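Local coordinates for protein pyruvate kinase (Pseudomonas aeruginosa, PDB 6QXL) that probably catalyses the final step of glycolysis, passing the phosphoryl group of phosphoenolpyruvate to ADP, and binds glucose-6-phosphate in a pocket of its C-terminal domain, at residues A[356-361]-A[386-391]; A[401-406]-A[442-447]; A[410-415]-A[423-428]; A[460-465]-A[469-474]. One frame throughout, in Å; residues are numbered along the deposited sequence.

Contact 1. Residues A[356-361]-A[386-391]; sequences FDRCDE and SGFTPL. With G6P (6-O-phosphono-alpha-D-glucopyranose), chain M.
The ring of F388 is the meeting point of this contact, touched by both the guanidinium of R358 and the carboxylate of D360. D360 crosses the F388 side chain at about a right angle, its OD2 3.5 Å from F388 CE2 and the carboxylate and ring planes turned 37° apart. The R358 and F388 side chains come toward each other from opposite directions, R358 NE 3.9 Å from F388 CZ and the guanidinium almost perpendicular to the ring, at 88°. F388 points its ring at this pair because CG stands anti to the backbone N (chi1 179°), while its CB stays by the phosphate of G6P. T389 adds a looser touch through OG1 to D360 CB.

Polar bonds run within 356-361. In a salt bridge, R358 NH1 meets D360 OD2 at 2.9 Å, on the syn lone pair, though tilted from the guanidinium plane. The backbone E361 N donates to the other oxygen, D360 OD1, at 2.9 Å, so both carboxylate oxygens are held.

Segment 386-391 grips the phosphate. S386 donates twice to G6P O1P, from N at 2.8 Å and from OG at 2.7 Å. T389 N gives a fairly straight bond of 3.1 Å to G6P O2P, placing the phosphate at the start of a helix, where the helix end would probably favour its negative charge. G387, with a positive phi that suits glycine, occupies the N-cap position.

The contact thus joins the first turns of helices 359-373 and 388-394. T389 OG1 is hydrogen-bonded to T470 OG1 of strand 470-477, D360 also packs on T470, and C359 reaches W455 of the second subunit.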
# COMPACT_ATOMS: atom_id res chain seq x y z
N PHE A 356 -7.28 1.48 -19.65
CA PHE A 356 -7.44 2.65 -20.50
C PHE A 356 -8.35 2.31 -21.68
O PHE A 356 -8.45 1.15 -22.11
CB PHE A 356 -6.09 3.17 -21.00
CG PHE A 356 -5.11 3.50 -19.90
CD1 PHE A 356 -5.52 3.55 -18.52
CD2 PHE A 356 -3.78 3.81 -20.22
CE1 PHE A 356 -4.60 3.86 -17.52
CE2 PHE A 356 -2.88 4.12 -19.20
CZ PHE A 356 -3.28 4.17 -17.86
N ASP A 357 -9.02 3.32 -22.20
CA ASP A 357 -10.03 3.13 -23.24
C ASP A 357 -9.49 3.51 -24.62
O ASP A 357 -9.74 2.82 -25.58
CB ASP A 357 -11.26 3.97 -22.93
CG ASP A 357 -12.03 3.46 -21.76
OD1 ASP A 357 -12.43 2.30 -21.95
OD2 ASP A 357 -12.54 4.23 -20.86
N ARG A 358 -8.77 4.62 -24.70
CA ARG A 358 -8.41 5.19 -25.96
C ARG A 358 -6.92 5.31 -26.10
O ARG A 358 -6.19 5.20 -25.13
CB ARG A 358 -8.99 6.62 -26.08
CG ARG A 358 -10.49 6.71 -25.88
CD ARG A 358 -10.90 8.11 -25.53
NE ARG A 358 -10.55 9.12 -26.47
CZ ARG A 358 -10.99 9.38 -27.70
NH1 ARG A 358 -10.49 10.41 -28.38
NH2 ARG A 358 -11.89 8.58 -28.25
N CYS A 359 -6.49 5.57 -27.32
CA CYS A 359 -5.10 5.73 -27.63
C CYS A 359 -4.56 7.09 -27.18
O CYS A 359 -3.44 7.18 -26.65
CB CYS A 359 -4.89 5.54 -29.14
SG CYS A 359 -3.27 6.07 -29.79
N ASP A 360 -5.32 8.15 -27.43
CA ASP A 360 -4.83 9.50 -27.06
C ASP A 360 -4.81 9.65 -25.54
O ASP A 360 -3.87 10.26 -25.01
CB ASP A 360 -5.62 10.63 -27.75
CG ASP A 360 -7.13 10.47 -27.67
OD1 ASP A 360 -7.64 9.48 -27.05
OD2 ASP A 360 -7.79 11.37 -28.24
N GLU A 361 -5.82 9.06 -24.87
CA GLU A 361 -5.79 8.92 -23.42
C GLU A 361 -4.45 8.30 -22.97
O GLU A 361 -3.80 8.82 -22.07
CB GLU A 361 -6.97 8.09 -22.92
CG GLU A 361 -7.33 8.25 -21.44
CD GLU A 361 -8.45 7.38 -20.96
OE1 GLU A 361 -9.33 7.04 -21.79
OE2 GLU A 361 -8.48 7.11 -19.72
N SER A 386 -8.23 20.60 -30.02
CA SER A 386 -9.39 20.97 -29.21
C SER A 386 -9.12 21.10 -27.72
O SER A 386 -10.03 21.45 -26.97
CB SER A 386 -10.50 19.95 -29.43
OG SER A 386 -10.25 18.75 -28.70
N GLY A 387 -7.91 20.79 -27.29
CA GLY A 387 -7.57 20.79 -25.85
C GLY A 387 -7.85 19.48 -25.11
O GLY A 387 -7.57 19.39 -23.93
N PHE A 388 -8.35 18.46 -25.80
CA PHE A 388 -8.63 17.19 -25.16
C PHE A 388 -7.41 16.49 -24.58
O PHE A 388 -7.46 15.94 -23.48
CB PHE A 388 -9.32 16.24 -26.13
CG PHE A 388 -9.63 14.90 -25.54
CD1 PHE A 388 -10.73 14.73 -24.71
CD2 PHE A 388 -8.82 13.80 -25.79
CE1 PHE A 388 -11.05 13.49 -24.16
CE2 PHE A 388 -9.09 12.55 -25.23
CZ PHE A 388 -10.22 12.41 -24.41
N THR A 389 -6.32 16.47 -25.31
CA THR A 389 -5.13 15.81 -24.81
C THR A 389 -4.62 16.42 -23.50
O THR A 389 -4.39 15.70 -22.55
CB THR A 389 -4.06 15.68 -25.90
OG1 THR A 389 -4.57 14.89 -26.97
CG2 THR A 389 -2.83 14.99 -25.37
N PRO A 390 -4.47 17.74 -23.41
CA PRO A 390 -4.02 18.32 -22.13
C PRO A 390 -5.09 18.28 -21.03
O PRO A 390 -4.76 18.36 -19.86
CB PRO A 390 -3.61 19.75 -22.49
CG PRO A 390 -4.45 20.07 -23.66
CD PRO A 390 -4.59 18.78 -24.44
N LEU A 391 -6.36 18.11 -21.38
CA LEU A 391 -7.36 17.81 -20.38
C LEU A 391 -7.01 16.53 -19.63
O LEU A 391 -7.02 16.51 -18.40
CB LEU A 391 -8.74 17.70 -21.01
CG LEU A 391 -9.87 17.21 -20.08
CD1 LEU A 391 -10.13 18.20 -18.98
CD2 LEU A 391 -11.14 16.99 -20.84
C1 G6P M . -2.15 17.29 -32.63
C2 G6P M . -2.39 17.45 -34.12
C3 G6P M . -3.10 16.16 -34.49
C4 G6P M . -3.98 15.57 -33.41
C5 G6P M . -4.48 16.77 -32.62
C6 G6P M . -5.57 16.35 -31.65
O1 G6P M . -1.17 18.28 -32.36
O2 G6P M . -3.12 18.66 -34.45
O3 G6P M . -2.00 15.29 -34.64
O4 G6P M . -5.01 14.71 -33.96
O5 G6P M . -3.40 17.40 -31.94
O6 G6P M . -5.65 17.12 -30.47
P G6P M . -6.88 16.89 -29.40
O1P G6P M . -7.98 17.85 -29.78
O2P G6P M . -5.93 17.29 -28.29
O3P G6P M . -7.56 15.50 -29.46

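Contact 2. Residues A[401-406]-A[442-447]; sequences PIYAYS and DELLKR
L444 keeps its chain extended, CD1 anti to CA (chi2 -176°), and the other branch, CD2, is thereby laid over the ring of Y403. Y403 and Y405 both carry CG anti to their carbonyl carbon, which sends the two rings from the strand to the same helix. The L444 methyl forms a CH-pi contact, CD2 standing 3.8 Å from the centroid of the Y403 ring and only 7° off its normal.

Y405 meets the leucine differently, with its phenol end: OH is 3.3 Å from L444 CG, and CD2 lies at the ring edge. The same OH is 3.8 Å from E443 CB and is hydrogen-bonded to A440 O, one turn earlier in the helix.

Strand 402-406 and helix 436-446 are packed as sheet and covering helix of an alpha/beta domain; the axes of 402-406 and 442-446 come within 11.8 Å, their N-to-C directions 124° apart. I381, from the adjacent strand 377-383, touches both L444 and Y405.

E443 bends after CG and takes its carboxylate away from the strand. There R447 NH1 reaches E443 OE1 at 3.0 Å in a salt bridge and E443 O at 2.8 Å, both acceptors lying in the guanidinium plane.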
# COMPACT_ATOMS: atom_id res chain seq x y z
N PRO A 401 4.88 21.73 -15.78
CA PRO A 401 4.03 22.59 -16.62
C PRO A 401 3.55 21.91 -17.88
O PRO A 401 4.34 21.31 -18.61
CB PRO A 401 4.96 23.74 -16.97
CG PRO A 401 6.02 23.74 -15.94
CD PRO A 401 6.19 22.34 -15.51
N ILE A 402 2.25 21.97 -18.12
CA ILE A 402 1.63 21.45 -19.33
C ILE A 402 1.28 22.62 -20.25
O ILE A 402 0.49 23.50 -19.89
CB ILE A 402 0.35 20.69 -18.98
CG1 ILE A 402 0.69 19.54 -18.02
CG2 ILE A 402 -0.34 20.19 -20.25
CD1 ILE A 402 -0.51 18.83 -17.45
N TYR A 403 1.88 22.65 -21.44
CA TYR A 403 1.62 23.71 -22.42
C TYR A 403 0.74 23.21 -23.54
O TYR A 403 1.12 22.28 -24.24
CB TYR A 403 2.92 24.23 -22.94
CG TYR A 403 3.72 24.93 -21.88
CD1 TYR A 403 3.44 26.24 -21.52
CD2 TYR A 403 4.75 24.28 -21.22
CE1 TYR A 403 4.17 26.88 -20.53
CE2 TYR A 403 5.49 24.94 -20.24
CZ TYR A 403 5.18 26.23 -19.91
OH TYR A 403 5.90 26.85 -18.95
N ALA A 404 -0.44 23.80 -23.69
CA ALA A 404 -1.35 23.48 -24.78
C ALA A 404 -1.03 24.39 -25.99
O ALA A 404 -1.32 25.60 -25.96
CB ALA A 404 -2.80 23.67 -24.34
N TYR A 405 -0.39 23.79 -27.00
CA TYR A 405 -0.08 24.45 -28.26
C TYR A 405 -1.27 24.27 -29.20
O TYR A 405 -1.61 23.14 -29.59
CB TYR A 405 1.17 23.84 -28.89
CG TYR A 405 2.49 24.27 -28.25
CD1 TYR A 405 2.73 24.08 -26.90
CD2 TYR A 405 3.49 24.80 -29.01
CE1 TYR A 405 3.95 24.46 -26.34
CE2 TYR A 405 4.71 25.19 -28.44
CZ TYR A 405 4.93 25.00 -27.12
OH TYR A 405 6.14 25.37 -26.56
N SER A 406 -1.91 25.37 -29.56
CA SER A 406 -3.05 25.30 -30.45
C SER A 406 -3.12 26.55 -31.31
O SER A 406 -2.69 27.63 -30.90
CB SER A 406 -4.34 25.13 -29.66
OG SER A 406 -5.39 24.70 -30.50
N ASP A 442 11.31 26.61 -29.31
CA ASP A 442 11.68 28.03 -29.34
C ASP A 442 10.72 28.87 -28.50
O ASP A 442 11.16 29.73 -27.72
CB ASP A 442 11.76 28.58 -30.78
CG ASP A 442 13.07 28.21 -31.48
OD1 ASP A 442 14.10 28.02 -30.80
OD2 ASP A 442 13.06 28.08 -32.72
N GLU A 443 9.43 28.59 -28.63
CA GLU A 443 8.40 29.28 -27.85
C GLU A 443 8.66 29.22 -26.34
O GLU A 443 8.41 30.18 -25.63
CB GLU A 443 7.02 28.71 -28.18
CG GLU A 443 6.55 28.96 -29.61
CD GLU A 443 6.19 30.41 -29.87
OE1 GLU A 443 5.37 30.92 -29.13
OE2 GLU A 443 6.72 31.03 -30.81
N LEU A 444 9.18 28.10 -25.85
CA LEU A 444 9.51 28.01 -24.43
C LEU A 444 10.83 28.69 -24.10
O LEU A 444 10.99 29.23 -23.01
CB LEU A 444 9.53 26.55 -23.95
CG LEU A 444 8.25 25.73 -24.11
CD1 LEU A 444 8.48 24.37 -23.48
CD2 LEU A 444 7.05 26.42 -23.46
N LEU A 445 11.78 28.63 -25.01
CA LEU A 445 13.05 29.36 -24.82
C LEU A 445 12.83 30.87 -24.77
O LEU A 445 13.42 31.54 -23.91
CB LEU A 445 14.03 29.01 -25.93
CG LEU A 445 14.71 27.65 -25.79
CD1 LEU A 445 15.14 27.19 -27.19
CD2 LEU A 445 15.88 27.71 -24.78
N LYS A 446 11.97 31.40 -25.66
CA LYS A 446 11.58 32.82 -25.62
C LYS A 446 11.12 33.22 -24.22
O LYS A 446 11.53 34.24 -23.69
CB LYS A 446 10.44 33.13 -26.60
CG LYS A 446 10.81 33.25 -28.05
CD LYS A 446 9.56 33.43 -28.90
CE LYS A 446 9.95 33.46 -30.37
NZ LYS A 446 8.95 34.08 -31.31
N ARG A 447 10.28 32.38 -23.61
CA ARG A 447 9.65 32.72 -22.34
C ARG A 447 10.51 32.37 -21.15
O ARG A 447 10.11 32.63 -20.02
CB ARG A 447 8.29 32.03 -22.26
CG ARG A 447 7.34 32.43 -23.39
CD ARG A 447 6.09 31.60 -23.33
NE ARG A 447 5.00 32.07 -24.16
CZ ARG A 447 4.92 31.94 -25.48
NH1 ARG A 447 5.90 31.38 -26.19
NH2 ARG A 447 3.81 32.36 -26.11

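Contact 3. Residues A[410-415]-A[423-428]; sequences ETQARV and TIPFDP
Q412 and T423 cross at about a right angle, the aliphatic start of the glutamine passing over the threonine methyl. Q412 CG is 3.4 Å from T423 CG2, with Q412 CB almost as near. The two branches of T423 have separate tasks, set by chi1 of -56°: CG2 stands anti to the backbone N and packs against the glutamine, while OG1, beside that N, is directed at the helix backbone. There it donates to Q412 O at 2.7 Å, in the carbonyl plane and on a lone pair. A methyl of V415 closes in obliquely on the same hydroxyl, CG2 to T423 OG1 being 3.1 Å, a tight approach.

Extended beyond CG, the glutamine carries its amide onward to P425, which it also crosses nearly at right angles; NE2 is 3.4 Å from P425 CB. The amide has its polar partner in S406 O, at the end of the preceding strand. R414 forms a salt bridge with E410 and a cation-pi contact with W217.

Helix 409-414 links the neighbouring parallel strands 402-406 and 421-425, and this contact packs it against the second of them: a beta-alpha-beta crossover of the C-terminal alpha/beta domain.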
# COMPACT_ATOMS: atom_id res chain seq x y z
N GLU A 410 -10.74 29.24 -29.65
CA GLU A 410 -11.64 28.41 -28.85
C GLU A 410 -10.83 27.55 -27.86
O GLU A 410 -11.14 27.52 -26.66
CB GLU A 410 -12.46 27.53 -29.79
CG GLU A 410 -13.63 26.79 -29.26
CD GLU A 410 -14.24 25.81 -30.31
OE1 GLU A 410 -13.95 25.91 -31.53
OE2 GLU A 410 -15.02 24.92 -29.87
N THR A 411 -9.78 26.92 -28.35
CA THR A 411 -8.95 26.05 -27.54
C THR A 411 -8.05 26.85 -26.62
O THR A 411 -7.89 26.51 -25.46
CB THR A 411 -8.13 25.10 -28.45
OG1 THR A 411 -9.04 24.32 -29.24
CG2 THR A 411 -7.23 24.19 -27.66
N GLN A 412 -7.46 27.92 -27.15
CA GLN A 412 -6.56 28.76 -26.34
C GLN A 412 -7.25 29.27 -25.06
O GLN A 412 -6.61 29.41 -24.03
CB GLN A 412 -6.06 29.95 -27.16
CG GLN A 412 -5.02 29.57 -28.22
CD GLN A 412 -4.89 30.60 -29.33
OE1 GLN A 412 -5.53 31.66 -29.30
NE2 GLN A 412 -4.10 30.28 -30.32
N ALA A 413 -8.56 29.54 -25.15
CA ALA A 413 -9.32 30.00 -23.99
C ALA A 413 -9.78 28.85 -23.11
O ALA A 413 -9.71 28.93 -21.89
CB ALA A 413 -10.51 30.82 -24.44
N ARG A 414 -10.28 27.80 -23.73
CA ARG A 414 -10.79 26.64 -23.01
C ARG A 414 -9.84 26.17 -21.92
O ARG A 414 -10.21 26.03 -20.75
CB ARG A 414 -11.03 25.50 -23.99
CG ARG A 414 -12.11 24.58 -23.52
CD ARG A 414 -12.09 23.31 -24.32
NE ARG A 414 -12.20 23.32 -25.76
CZ ARG A 414 -13.26 23.68 -26.46
NH1 ARG A 414 -14.34 24.20 -25.88
NH2 ARG A 414 -13.22 23.59 -27.78
N VAL A 415 -8.59 26.00 -22.28
CA VAL A 415 -7.64 25.41 -21.35
C VAL A 415 -7.28 26.33 -20.19
O VAL A 415 -6.62 25.91 -19.25
CB VAL A 415 -6.37 24.91 -22.06
CG1 VAL A 415 -6.74 23.94 -23.16
CG2 VAL A 415 -5.55 26.06 -22.61
N THR A 423 -1.55 28.22 -22.16
CA THR A 423 -1.71 28.28 -23.61
C THR A 423 -0.47 28.86 -24.28
O THR A 423 0.08 29.87 -23.82
CB THR A 423 -2.88 29.17 -24.00
OG1 THR A 423 -4.06 28.71 -23.35
CG2 THR A 423 -3.11 29.10 -25.45
N ILE A 424 -0.06 28.21 -25.36
CA ILE A 424 0.95 28.75 -26.26
C ILE A 424 0.35 28.74 -27.67
O ILE A 424 0.20 27.68 -28.26
CB ILE A 424 2.23 27.91 -26.27
CG1 ILE A 424 2.87 27.83 -24.88
CG2 ILE A 424 3.20 28.48 -27.29
CD1 ILE A 424 3.60 29.05 -24.42
N PRO A 425 0.03 29.93 -28.23
CA PRO A 425 -0.54 29.93 -29.59
C PRO A 425 0.52 29.47 -30.60
O PRO A 425 1.71 29.88 -30.49
CB PRO A 425 -0.94 31.39 -29.83
CG PRO A 425 -0.82 32.05 -28.50
CD PRO A 425 0.23 31.29 -27.73
N PHE A 426 0.10 28.59 -31.50
CA PHE A 426 1.03 27.85 -32.34
C PHE A 426 0.26 27.12 -33.42
O PHE A 426 -0.80 26.53 -33.15
CB PHE A 426 1.82 26.88 -31.48
CG PHE A 426 2.96 26.19 -32.18
CD1 PHE A 426 2.75 24.96 -32.77
CD2 PHE A 426 4.27 26.73 -32.16
CE1 PHE A 426 3.80 24.28 -33.39
CE2 PHE A 426 5.31 26.05 -32.74
CZ PHE A 426 5.10 24.82 -33.34
N ASP A 427 0.78 27.20 -34.65
CA ASP A 427 0.16 26.55 -35.81
C ASP A 427 1.17 25.65 -36.49
O ASP A 427 1.92 26.12 -37.36
CB ASP A 427 -0.39 27.57 -36.82
CG ASP A 427 -1.31 26.91 -37.85
OD1 ASP A 427 -1.45 25.65 -37.82
OD2 ASP A 427 -1.88 27.64 -38.69
N PRO A 428 1.17 24.35 -36.14
CA PRO A 428 2.16 23.47 -36.75
C PRO A 428 1.94 23.23 -38.26
O PRO A 428 2.92 23.10 -39.00
CB PRO A 428 2.02 22.18 -35.93
CG PRO A 428 0.59 22.16 -35.54
CD PRO A 428 0.17 23.59 -35.37

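Contact 4. Residues A[460-465]-A[469-474]; sequences KGDSYT and GTNTMK. With G6P (6-O-phosphono-alpha-D-glucopyranose), chain M.
The carboxylate of D462 and the amide of N471 meet with their planes 72° apart. N471 ND2 donates to D462 OD2 at 3.1 Å, arriving from above the carboxylate, 50° out of its plane. The other end of the amide is used as well: T472 OG1 donates to N471 OD1 at 2.6 Å, again from above the carbonyl plane, so the amide is gripped at both ends and its rotation is fixed. N471 holds CG between its backbone N and carbonyl carbon (chi1 71°), which turns the amide back over G461 and D462. A third flat group, the Y464 ring, has the sugar carbon C2 of G6P at its edge.

The backbones pair irregularly. K460 N bonds T472 O at 3.3 Å, and K460 O receives N471 N at 3.0 Å together with a weaker, bent bond from T472 N. N471 and T472 both face K460, a classic beta bulge. A water bridges the two segments at the loop end, accepting from D462 N and donating to G469 O, 2.6 Å away.

Sugar hydroxyls are read by backbone atoms: G6P O3 donates to S463 O at 2.6 Å, and G469 N to G6P O4 spans 3.0 Å. At S463 an ST turn, OG accepting from T465 N, shapes the loop. T472, M473 and K474 form an antiparallel ladder with a strand of the second subunit, and K474 NZ makes a salt bridge to D462 of that subunit. The whole is a bulged beta hairpin whose connecting end lines the G6P pocket beside a subunit interface.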
# COMPACT_ATOMS: atom_id res chain seq x y z
N LYS A 460 1.98 14.57 -30.05
CA LYS A 460 1.29 14.96 -31.26
C LYS A 460 0.68 13.73 -31.90
O LYS A 460 0.82 12.62 -31.39
CB LYS A 460 2.25 15.64 -32.22
CG LYS A 460 3.31 14.73 -32.78
CD LYS A 460 4.17 15.42 -33.84
CE LYS A 460 5.01 14.31 -34.49
NZ LYS A 460 6.09 14.82 -35.35
N GLY A 461 0.03 13.95 -33.04
CA GLY A 461 -0.46 12.87 -33.88
C GLY A 461 0.24 12.92 -35.23
O GLY A 461 1.28 13.59 -35.39
N ASP A 462 -0.34 12.22 -36.20
CA ASP A 462 0.30 12.07 -37.52
C ASP A 462 0.07 13.29 -38.40
O ASP A 462 1.03 13.87 -38.90
CB ASP A 462 -0.20 10.81 -38.24
CG ASP A 462 0.19 9.52 -37.51
OD1 ASP A 462 1.37 9.41 -37.05
OD2 ASP A 462 -0.70 8.62 -37.43
N SER A 463 -1.19 13.71 -38.55
CA SER A 463 -1.52 14.93 -39.30
C SER A 463 -1.56 16.12 -38.35
O SER A 463 -1.51 15.96 -37.14
CB SER A 463 -2.85 14.79 -40.03
OG SER A 463 -3.94 15.21 -39.22
N TYR A 464 -1.65 17.32 -38.91
CA TYR A 464 -1.83 18.54 -38.13
C TYR A 464 -3.18 19.21 -38.39
O TYR A 464 -3.34 20.40 -38.14
CB TYR A 464 -0.68 19.47 -38.45
CG TYR A 464 0.69 19.04 -37.95
CD1 TYR A 464 0.86 18.32 -36.77
CD2 TYR A 464 1.83 19.48 -38.61
CE1 TYR A 464 2.13 18.00 -36.31
CE2 TYR A 464 3.10 19.14 -38.16
CZ TYR A 464 3.24 18.39 -37.01
OH TYR A 464 4.49 18.03 -36.54
N THR A 465 -4.15 18.44 -38.88
CA THR A 465 -5.44 18.98 -39.32
C THR A 465 -6.62 18.35 -38.56
O THR A 465 -7.50 19.06 -38.10
CB THR A 465 -5.62 18.77 -40.83
OG1 THR A 465 -5.72 17.37 -41.11
CG2 THR A 465 -4.40 19.33 -41.60
N GLY A 469 -6.46 12.40 -32.70
CA GLY A 469 -5.46 11.45 -33.15
C GLY A 469 -4.10 11.63 -32.48
O GLY A 469 -3.12 11.27 -33.13
N THR A 470 -4.00 12.13 -31.24
CA THR A 470 -2.71 12.12 -30.57
C THR A 470 -2.25 10.67 -30.41
O THR A 470 -3.02 9.85 -29.90
CB THR A 470 -2.73 12.79 -29.18
OG1 THR A 470 -3.00 14.18 -29.31
CG2 THR A 470 -1.39 12.68 -28.48
N ASN A 471 -1.05 10.36 -30.88
CA ASN A 471 -0.54 9.00 -30.80
C ASN A 471 0.97 8.89 -30.63
O ASN A 471 1.51 7.81 -30.80
CB ASN A 471 -0.99 8.23 -32.03
CG ASN A 471 -0.28 8.68 -33.31
OD1 ASN A 471 0.57 9.60 -33.32
ND2 ASN A 471 -0.58 7.97 -34.39
N THR A 472 1.66 9.97 -30.29
CA THR A 472 3.11 9.95 -30.28
C THR A 472 3.62 10.72 -29.08
O THR A 472 3.08 11.76 -28.73
CB THR A 472 3.66 10.61 -31.58
OG1 THR A 472 3.11 9.95 -32.73
CG2 THR A 472 5.21 10.58 -31.64
N MET A 473 4.70 10.24 -28.48
CA MET A 473 5.33 10.92 -27.36
C MET A 473 6.80 10.92 -27.65
O MET A 473 7.37 9.86 -27.89
CB MET A 473 5.07 10.16 -26.05
CG MET A 473 5.65 10.82 -24.80
SD MET A 473 5.54 9.83 -23.30
CE MET A 473 7.15 9.04 -23.35
N LYS A 474 7.43 12.09 -27.61
CA LYS A 474 8.87 12.21 -27.84
C LYS A 474 9.48 12.87 -26.64
O LYS A 474 8.88 13.74 -26.03
CB LYS A 474 9.18 13.07 -29.08
CG LYS A 474 8.90 12.42 -30.43
CD LYS A 474 9.03 13.40 -31.59
CE LYS A 474 9.58 12.79 -32.90
NZ LYS A 474 11.06 13.02 -32.95
C1 G6P M . -2.15 17.29 -32.63
C2 G6P M . -2.39 17.45 -34.12
C3 G6P M . -3.10 16.16 -34.49
C4 G6P M . -3.98 15.57 -33.41
C5 G6P M . -4.48 16.77 -32.62
C6 G6P M . -5.57 16.35 -31.65
O1 G6P M . -1.17 18.28 -32.36
O2 G6P M . -3.12 18.66 -34.45
O3 G6P M . -2.00 15.29 -34.64
O4 G6P M . -5.01 14.71 -33.96
O5 G6P M . -3.40 17.40 -31.94
O6 G6P M . -5.65 17.12 -30.47
P G6P M . -6.88 16.89 -29.40
O1P G6P M . -7.98 17.85 -29.78
O2P G6P M . -5.93 17.29 -28.29
O3P G6P M . -7.56 15.50 -29.46
O HOH W 1 -3.18 10.98 -35.69

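The contacts cluster in or at the C-terminal alpha/beta domain, whereas the magnesium site of E223 and D250 belongs to the barrel. Contacts 1 and 4, with centres about 11 Å apart, share G6P: the first holds the phosphate, the last the sugar, and both touch the second subunit. Contact 3 is nested in the chain loop closed by contact 2. Their strands are sheet neighbours, A404 O lying 3.0 Å from I424 N. Contact 3 reaches contact 1 through S386 O and R414 NE, 3.1 Å apart, which ties the phosphate loop to helix 409-414. Contacts 2 and 4 do not touch, their nearest atoms being about 9 Å apart, yet both reach one sheet.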